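Local structure of Lmo0181 protein (Listeria monocytogenes serovar 1/2a, 5F7V) at residues I285-D290 / E295-F300; S93-D98 / G118-M123; T57-Q62 / D67-F72. The protein binds the cyclic glucan cycloalternan as the substrate-binding lipoprotein of an ABC system, probably delivering it for uptake across the cell membrane. One frame throughout, in Å; residues are numbered along the deposited sequence.

From the N terminus, contact 3 comes first: after helix 52-64 the chain reverses in a short turn, and 67-72 leads into strand 71-75. Contact 2 then spans a longer excursion, joining helix 92-97 to the start of strand 119-135. Contact 1 is again local, folding helix 294-306 against the end of strand 278-287. The three loops follow one another in series, neither nested nor crossing. Strand 278-287 unites them, lying between strands 71-75 and 119-135: I285 N binds M123 O (2.8 Å) of contact 2, and G286 N binds F72 O (2.9 Å) of contact 3. One sheet thus receives helices from all three contacts.

Contact 1: I285-D290 / E295-F300; sequences IGVSKD and EAAFKF
A small, buried contact of apolar side chains packs helix 294-306 against the end of strand 278-287, with V287 and A297 at its middle. The strand piece 285-287 and the helix piece 295-300 run nearly antiparallel (172°), their axes 8.4 Å apart. The small A297 side chain probably lets the helix come this near: its CB faces both methyl groups of V287, lying 3.9 Å from V287 CG1 and 4.0 Å from V287 CG2. With CG1 anti to the backbone N (chi1 176°), the valine straddles A297 instead of offering it a single methyl, and its CG2 also reaches the helix backbone at F298 N (4.0 Å). One helical turn on, the extended side chain of I285 lays CD1 obliquely against the F300 ring, 4.3 Å from CE2. That ring is held by edge-to-face contacts with Y17 on strand 13-19 and F36 on helix 27-39, so the isoleucine joins an aromatic cluster between the sheet and its helices. Farther along, S288 OG accepts from D290 N (3.1 Å), an ST turn. A strand followed by a short turn and a helix returning antiparallel across the sheet is the beta-alpha unit from which the lobes of periplasmic-binding-protein folds are built.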
# COMPACT_ATOMS: atom_id res chain seq x y z
N ILE A 285 3.28 13.92 0.74
CA ILE A 285 2.85 15.04 -0.10
C ILE A 285 4.09 15.80 -0.49
O ILE A 285 4.89 16.22 0.34
CB ILE A 285 1.82 15.91 0.61
CG1 ILE A 285 0.59 15.08 0.94
CG2 ILE A 285 1.51 17.12 -0.22
CD1 ILE A 285 -0.43 15.81 1.79
N GLY A 286 4.23 15.94 -1.80
CA GLY A 286 5.28 16.70 -2.45
C GLY A 286 4.78 18.04 -2.93
O GLY A 286 3.59 18.23 -3.11
N VAL A 287 5.70 18.96 -3.12
CA VAL A 287 5.39 20.31 -3.62
C VAL A 287 6.04 20.42 -5.00
O VAL A 287 7.21 20.05 -5.18
CB VAL A 287 5.93 21.39 -2.67
CG1 VAL A 287 5.69 22.79 -3.22
CG2 VAL A 287 5.25 21.23 -1.33
N SER A 288 5.29 20.86 -6.00
CA SER A 288 5.87 21.02 -7.33
C SER A 288 7.04 22.00 -7.33
O SER A 288 6.97 23.11 -6.82
CB SER A 288 4.82 21.52 -8.32
OG SER A 288 5.44 21.86 -9.54
N LYS A 289 8.13 21.56 -7.95
CA LYS A 289 9.28 22.42 -8.15
C LYS A 289 8.96 23.71 -8.85
O LYS A 289 9.64 24.69 -8.62
CB LYS A 289 10.35 21.69 -8.97
CG LYS A 289 11.64 22.47 -9.12
CD LYS A 289 12.76 21.48 -9.35
CE LYS A 289 14.15 22.00 -9.05
NZ LYS A 289 14.96 20.77 -9.30
N ASP A 290 7.93 23.71 -9.70
CA ASP A 290 7.61 24.90 -10.48
C ASP A 290 6.47 25.73 -9.93
O ASP A 290 6.09 26.74 -10.55
CB ASP A 290 7.35 24.46 -11.93
CG ASP A 290 8.61 24.01 -12.65
OD1 ASP A 290 9.75 24.47 -12.34
OD2 ASP A 290 8.45 23.21 -13.59
N GLU A 295 5.18 28.11 -0.37
CA GLU A 295 5.00 28.26 1.07
C GLU A 295 3.62 27.73 1.47
O GLU A 295 3.52 26.97 2.43
CB GLU A 295 5.17 29.72 1.48
CG GLU A 295 5.06 29.98 2.98
CD GLU A 295 6.03 29.20 3.85
OE1 GLU A 295 7.16 28.89 3.39
OE2 GLU A 295 5.65 28.87 5.02
N ALA A 296 2.59 28.14 0.73
CA ALA A 296 1.24 27.68 1.04
C ALA A 296 1.10 26.17 0.86
O ALA A 296 0.46 25.49 1.65
CB ALA A 296 0.23 28.40 0.16
N ALA A 297 1.68 25.61 -0.19
CA ALA A 297 1.64 24.15 -0.44
C ALA A 297 2.36 23.40 0.66
O ALA A 297 1.86 22.38 1.14
CB ALA A 297 2.22 23.86 -1.81
N PHE A 298 3.51 23.91 1.07
CA PHE A 298 4.22 23.35 2.19
C PHE A 298 3.43 23.39 3.48
O PHE A 298 3.42 22.42 4.24
CB PHE A 298 5.59 24.02 2.39
CG PHE A 298 6.29 23.47 3.59
CD1 PHE A 298 6.89 22.22 3.53
CD2 PHE A 298 6.24 24.13 4.80
CE1 PHE A 298 7.46 21.67 4.67
CE2 PHE A 298 6.83 23.58 5.92
CZ PHE A 298 7.47 22.35 5.85
N LYS A 299 2.72 24.49 3.72
CA LYS A 299 1.93 24.56 4.95
C LYS A 299 0.85 23.48 4.94
O LYS A 299 0.56 22.86 5.97
CB LYS A 299 1.29 25.92 5.12
CG LYS A 299 2.26 26.98 5.58
CD LYS A 299 1.50 28.30 5.64
CE LYS A 299 2.38 29.43 6.01
NZ LYS A 299 3.04 29.18 7.31
N PHE A 300 0.22 23.26 3.80
CA PHE A 300 -0.76 22.20 3.70
C PHE A 300 -0.09 20.82 3.88
O PHE A 300 -0.62 19.98 4.63
CB PHE A 300 -1.48 22.27 2.35
CG PHE A 300 -2.50 21.17 2.19
CD1 PHE A 300 -3.63 21.17 2.99
CD2 PHE A 300 -2.27 20.10 1.33
CE1 PHE A 300 -4.56 20.14 2.88
CE2 PHE A 300 -3.20 19.10 1.21
CZ PHE A 300 -4.33 19.11 1.99

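Contact 2: S93-D98 / G118-M123; sequences SYIEKD and GKQYGM
I95 of helix 92-97 sets its CD1 methyl against both Q120 and M123, and this one side chain carries nearly all of the contact. The tight part lies at Q120, where I95 CD1 sits 3.6 Å from both CB and CG, the two side chains crossing at about a right angle. M123 closes in along the isoleucine, running in the opposite direction, with its sulfur SD 3.8 Å from I95 CD1 and 4.0 Å from CG1. Bends at chi2 (-69°) and chi3 (-87°) fold the methionine so that SD, rather than the terminal methyl, makes this approach. The polar end of Q120 turns away from the helix: chi2 of 64° kinks the chain beyond CG, leaving the aliphatic part for I95. Its NE2 donates to G122 O (3.0 Å), which lies close to the amide plane, and also to Y111 O, while OE1 accepts from K115 NZ; the buried amide is therefore engaged at both ends and its rotation fixed. The helix lies beside the first residues of strand 119-135, a long strand of the mixed sheet in this solute-binding-protein fold, and helix 294-306 adds F298 next to I95. Toward solvent the fit slackens. E96 and K97, the next residues of the helix, are exposed and do not touch the strand. Although the CB of D98 is directed toward 118-123, D98 OD2 stays 4.9 Å from M123 CE and bonds to S302 OG instead.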
# COMPACT_ATOMS: atom_id res chain seq x y z
N SER A 93 14.67 23.87 3.40
CA SER A 93 14.51 25.20 3.99
C SER A 93 13.18 25.37 4.72
O SER A 93 13.11 25.96 5.81
CB SER A 93 14.72 26.31 2.96
OG SER A 93 13.75 26.27 1.92
N TYR A 94 12.13 24.82 4.09
CA TYR A 94 10.77 24.95 4.58
C TYR A 94 10.72 24.26 5.93
O TYR A 94 10.14 24.77 6.89
CB TYR A 94 9.76 24.31 3.61
CG TYR A 94 9.72 25.07 2.32
CD1 TYR A 94 8.91 26.18 2.17
CD2 TYR A 94 10.57 24.76 1.27
CE1 TYR A 94 8.94 26.94 1.00
CE2 TYR A 94 10.58 25.47 0.09
CZ TYR A 94 9.76 26.57 -0.04
OH TYR A 94 9.77 27.32 -1.19
N ILE A 95 11.36 23.10 6.01
CA ILE A 95 11.33 22.34 7.26
C ILE A 95 12.17 23.04 8.34
O ILE A 95 11.73 23.11 9.50
CB ILE A 95 11.83 20.90 7.00
CG1 ILE A 95 10.76 20.16 6.19
CG2 ILE A 95 12.12 20.12 8.29
CD1 ILE A 95 11.23 18.86 5.59
N GLU A 96 13.33 23.58 7.98
CA GLU A 96 14.20 24.30 8.94
C GLU A 96 13.42 25.45 9.57
O GLU A 96 13.56 25.67 10.78
CB GLU A 96 15.44 24.85 8.23
CG GLU A 96 16.49 23.83 7.78
CD GLU A 96 17.61 24.37 6.89
OE1 GLU A 96 17.42 25.45 6.27
OE2 GLU A 96 18.71 23.75 6.77
N LYS A 97 12.62 26.15 8.79
CA LYS A 97 11.87 27.33 9.25
C LYS A 97 10.51 27.02 9.88
O LYS A 97 9.88 27.90 10.49
CB LYS A 97 11.80 28.32 8.08
CG LYS A 97 13.20 28.82 7.78
CD LYS A 97 13.38 29.81 6.66
CE LYS A 97 13.32 29.17 5.29
NZ LYS A 97 13.68 30.06 4.15
N ASP A 98 10.10 25.76 9.80
CA ASP A 98 8.85 25.33 10.41
C ASP A 98 9.27 24.94 11.82
O ASP A 98 9.54 23.79 12.10
CB ASP A 98 8.27 24.15 9.63
CG ASP A 98 6.89 23.74 10.10
OD1 ASP A 98 6.40 24.28 11.12
OD2 ASP A 98 6.32 22.86 9.42
N GLY A 118 19.80 12.60 0.60
CA GLY A 118 19.96 13.28 1.89
C GLY A 118 19.04 14.46 2.14
O GLY A 118 19.23 15.17 3.12
N LYS A 119 18.06 14.70 1.26
CA LYS A 119 17.16 15.85 1.37
C LYS A 119 15.70 15.37 1.41
O LYS A 119 15.32 14.38 0.78
CB LYS A 119 17.36 16.78 0.19
CG LYS A 119 18.75 17.43 0.19
CD LYS A 119 19.02 18.15 -1.12
CE LYS A 119 19.26 17.19 -2.27
NZ LYS A 119 19.66 17.96 -3.47
N GLN A 120 14.90 16.07 2.21
CA GLN A 120 13.48 15.77 2.31
C GLN A 120 12.74 16.40 1.14
O GLN A 120 12.76 17.63 0.94
CB GLN A 120 12.98 16.33 3.65
CG GLN A 120 11.74 15.63 4.18
CD GLN A 120 11.94 14.15 4.51
OE1 GLN A 120 13.03 13.72 4.87
NE2 GLN A 120 10.86 13.40 4.40
N TYR A 121 12.11 15.54 0.34
CA TYR A 121 11.35 16.00 -0.83
C TYR A 121 9.84 15.72 -0.71
O TYR A 121 9.06 15.91 -1.67
CB TYR A 121 11.87 15.39 -2.13
CG TYR A 121 13.12 15.98 -2.69
CD1 TYR A 121 13.11 17.11 -3.50
CD2 TYR A 121 14.32 15.39 -2.41
CE1 TYR A 121 14.26 17.65 -4.04
CE2 TYR A 121 15.50 15.90 -2.93
CZ TYR A 121 15.46 17.03 -3.74
OH TYR A 121 16.62 17.53 -4.29
N GLY A 122 9.41 15.27 0.46
CA GLY A 122 7.97 15.08 0.69
C GLY A 122 7.74 15.10 2.17
O GLY A 122 8.66 14.82 2.92
N MET A 123 6.53 15.45 2.58
CA MET A 123 6.09 15.32 3.98
C MET A 123 5.20 14.11 4.11
O MET A 123 4.22 13.94 3.42
CB MET A 123 5.34 16.58 4.38
CG MET A 123 6.19 17.83 4.32
SD MET A 123 7.50 17.92 5.57
CE MET A 123 6.64 18.66 6.95

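Contact 3: T57-Q62 / D67-F72; sequences TKLQTQ and DAPDAF
The backbones of 57-62 and 67-72 come closest where Q62, near the end of helix 52-64, meets D67, their CA atoms 5.6 Å apart. Here D67 N donates to Q62 O over 3.1 Å with an N-H...O angle of 157°. This bond draws the turn together, and from it the two segments diverge, one going back along the helix and the other through A68 and P69 to strand 71-75. The Q62 side chain, bent at chi2, brings NE2 close to D67 O, but the angle there is too poor for a hydrogen bond. Together the helix, the short turn and the strand form the alpha-beta half of a beta-alpha-beta crossover: strand 71-75 follows helix 52-64 into the sheet, where strand 13-19 separates it from strand 43-49 with all three parallel, as expected in a periplasmic-binding-protein lobe. Deeper in, L59 sets both methyls against the ring of F72, and CD1 meets P69 as well. CG lies anti to the backbone N (chi1 178°), carrying the branch toward the strand; CD1 rests 3.9 Å from P69 CG and also lies over one face of the F72 ring, while CD2 comes within 3.7 Å of F72 CD1. Leucine and phenylalanine cross at about a right angle. P69 meets the methyl through its CG and CD, and its carbonyl oxygen lies at the edge of the F72 ring, in its plane. Y82 of helix 76-85 touches both L59 and F72, and Y18 of the neighbouring strand reaches L59 and P69.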
# COMPACT_ATOMS: atom_id res chain seq x y z
N THR A 57 -0.22 7.68 -13.84
CA THR A 57 -0.20 7.99 -15.26
C THR A 57 -0.74 9.40 -15.48
O THR A 57 -0.19 10.19 -16.24
CB THR A 57 -1.05 7.00 -16.05
OG1 THR A 57 -0.66 5.66 -15.71
CG2 THR A 57 -0.85 7.19 -17.54
N LYS A 58 -1.85 9.70 -14.81
CA LYS A 58 -2.51 11.00 -14.94
C LYS A 58 -1.63 12.13 -14.39
O LYS A 58 -1.46 13.17 -15.00
CB LYS A 58 -3.91 10.98 -14.31
CG LYS A 58 -4.92 10.13 -15.06
CD LYS A 58 -5.33 10.82 -16.35
CE LYS A 58 -6.64 10.29 -16.91
NZ LYS A 58 -6.70 10.35 -18.39
N LEU A 59 -1.02 11.88 -13.23
CA LEU A 59 -0.19 12.89 -12.58
C LEU A 59 1.00 13.25 -13.46
O LEU A 59 1.27 14.44 -13.67
CB LEU A 59 0.24 12.36 -11.22
CG LEU A 59 1.15 13.35 -10.47
CD1 LEU A 59 0.56 14.73 -10.21
CD2 LEU A 59 1.54 12.70 -9.16
N GLN A 60 1.64 12.23 -13.99
CA GLN A 60 2.82 12.43 -14.84
C GLN A 60 2.44 13.25 -16.07
O GLN A 60 3.18 14.15 -16.46
CB GLN A 60 3.49 11.08 -15.17
CG GLN A 60 4.88 11.14 -15.80
CD GLN A 60 4.90 11.57 -17.25
OE1 GLN A 60 4.05 11.14 -18.03
NE2 GLN A 60 5.88 12.40 -17.64
N THR A 61 1.28 12.97 -16.66
CA THR A 61 0.82 13.73 -17.81
C THR A 61 0.58 15.20 -17.46
O THR A 61 1.03 16.11 -18.17
CB THR A 61 -0.42 13.05 -18.39
OG1 THR A 61 -0.00 11.82 -18.99
CG2 THR A 61 -1.08 13.90 -19.47
N GLN A 62 -0.12 15.43 -16.35
CA GLN A 62 -0.36 16.78 -15.84
C GLN A 62 0.93 17.57 -15.66
O GLN A 62 1.03 18.71 -16.16
CB GLN A 62 -1.04 16.74 -14.47
CG GLN A 62 -2.54 16.50 -14.46
CD GLN A 62 -3.37 17.77 -14.55
OE1 GLN A 62 -4.21 17.91 -15.44
NE2 GLN A 62 -3.13 18.73 -13.66
N ASP A 67 1.27 21.78 -16.17
CA ASP A 67 0.30 22.26 -15.17
C ASP A 67 0.32 21.34 -13.97
O ASP A 67 -0.71 20.73 -13.66
CB ASP A 67 -1.14 22.40 -15.72
CG ASP A 67 -2.06 23.21 -14.80
OD1 ASP A 67 -1.64 24.08 -13.99
OD2 ASP A 67 -3.30 23.03 -14.95
N ALA A 68 1.49 21.24 -13.35
CA ALA A 68 1.61 20.47 -12.14
C ALA A 68 0.72 21.02 -11.02
O ALA A 68 0.59 22.23 -10.86
CB ALA A 68 3.06 20.46 -11.67
N PRO A 69 0.09 20.13 -10.27
CA PRO A 69 -0.57 20.56 -9.04
C PRO A 69 0.46 21.18 -8.09
O PRO A 69 1.61 20.80 -8.10
CB PRO A 69 -1.10 19.25 -8.45
CG PRO A 69 -0.99 18.21 -9.52
CD PRO A 69 0.12 18.66 -10.42
N ASP A 70 0.06 22.14 -7.27
CA ASP A 70 1.00 22.71 -6.33
C ASP A 70 1.49 21.69 -5.32
O ASP A 70 2.67 21.70 -4.98
CB ASP A 70 0.39 23.88 -5.58
CG ASP A 70 -0.04 25.00 -6.48
OD1 ASP A 70 0.84 25.59 -7.15
OD2 ASP A 70 -1.25 25.25 -6.54
N ALA A 71 0.59 20.84 -4.86
CA ALA A 71 0.92 19.79 -3.91
C ALA A 71 0.34 18.50 -4.48
O ALA A 71 -0.75 18.53 -5.06
CB ALA A 71 0.35 20.10 -2.55
N PHE A 72 1.01 17.37 -4.29
CA PHE A 72 0.46 16.12 -4.76
C PHE A 72 0.97 14.95 -3.96
O PHE A 72 2.08 14.96 -3.44
CB PHE A 72 0.71 15.91 -6.27
CG PHE A 72 2.12 16.12 -6.73
CD1 PHE A 72 3.03 15.10 -6.73
CD2 PHE A 72 2.53 17.37 -7.17
CE1 PHE A 72 4.32 15.30 -7.19
CE2 PHE A 72 3.83 17.57 -7.64
CZ PHE A 72 4.72 16.51 -7.66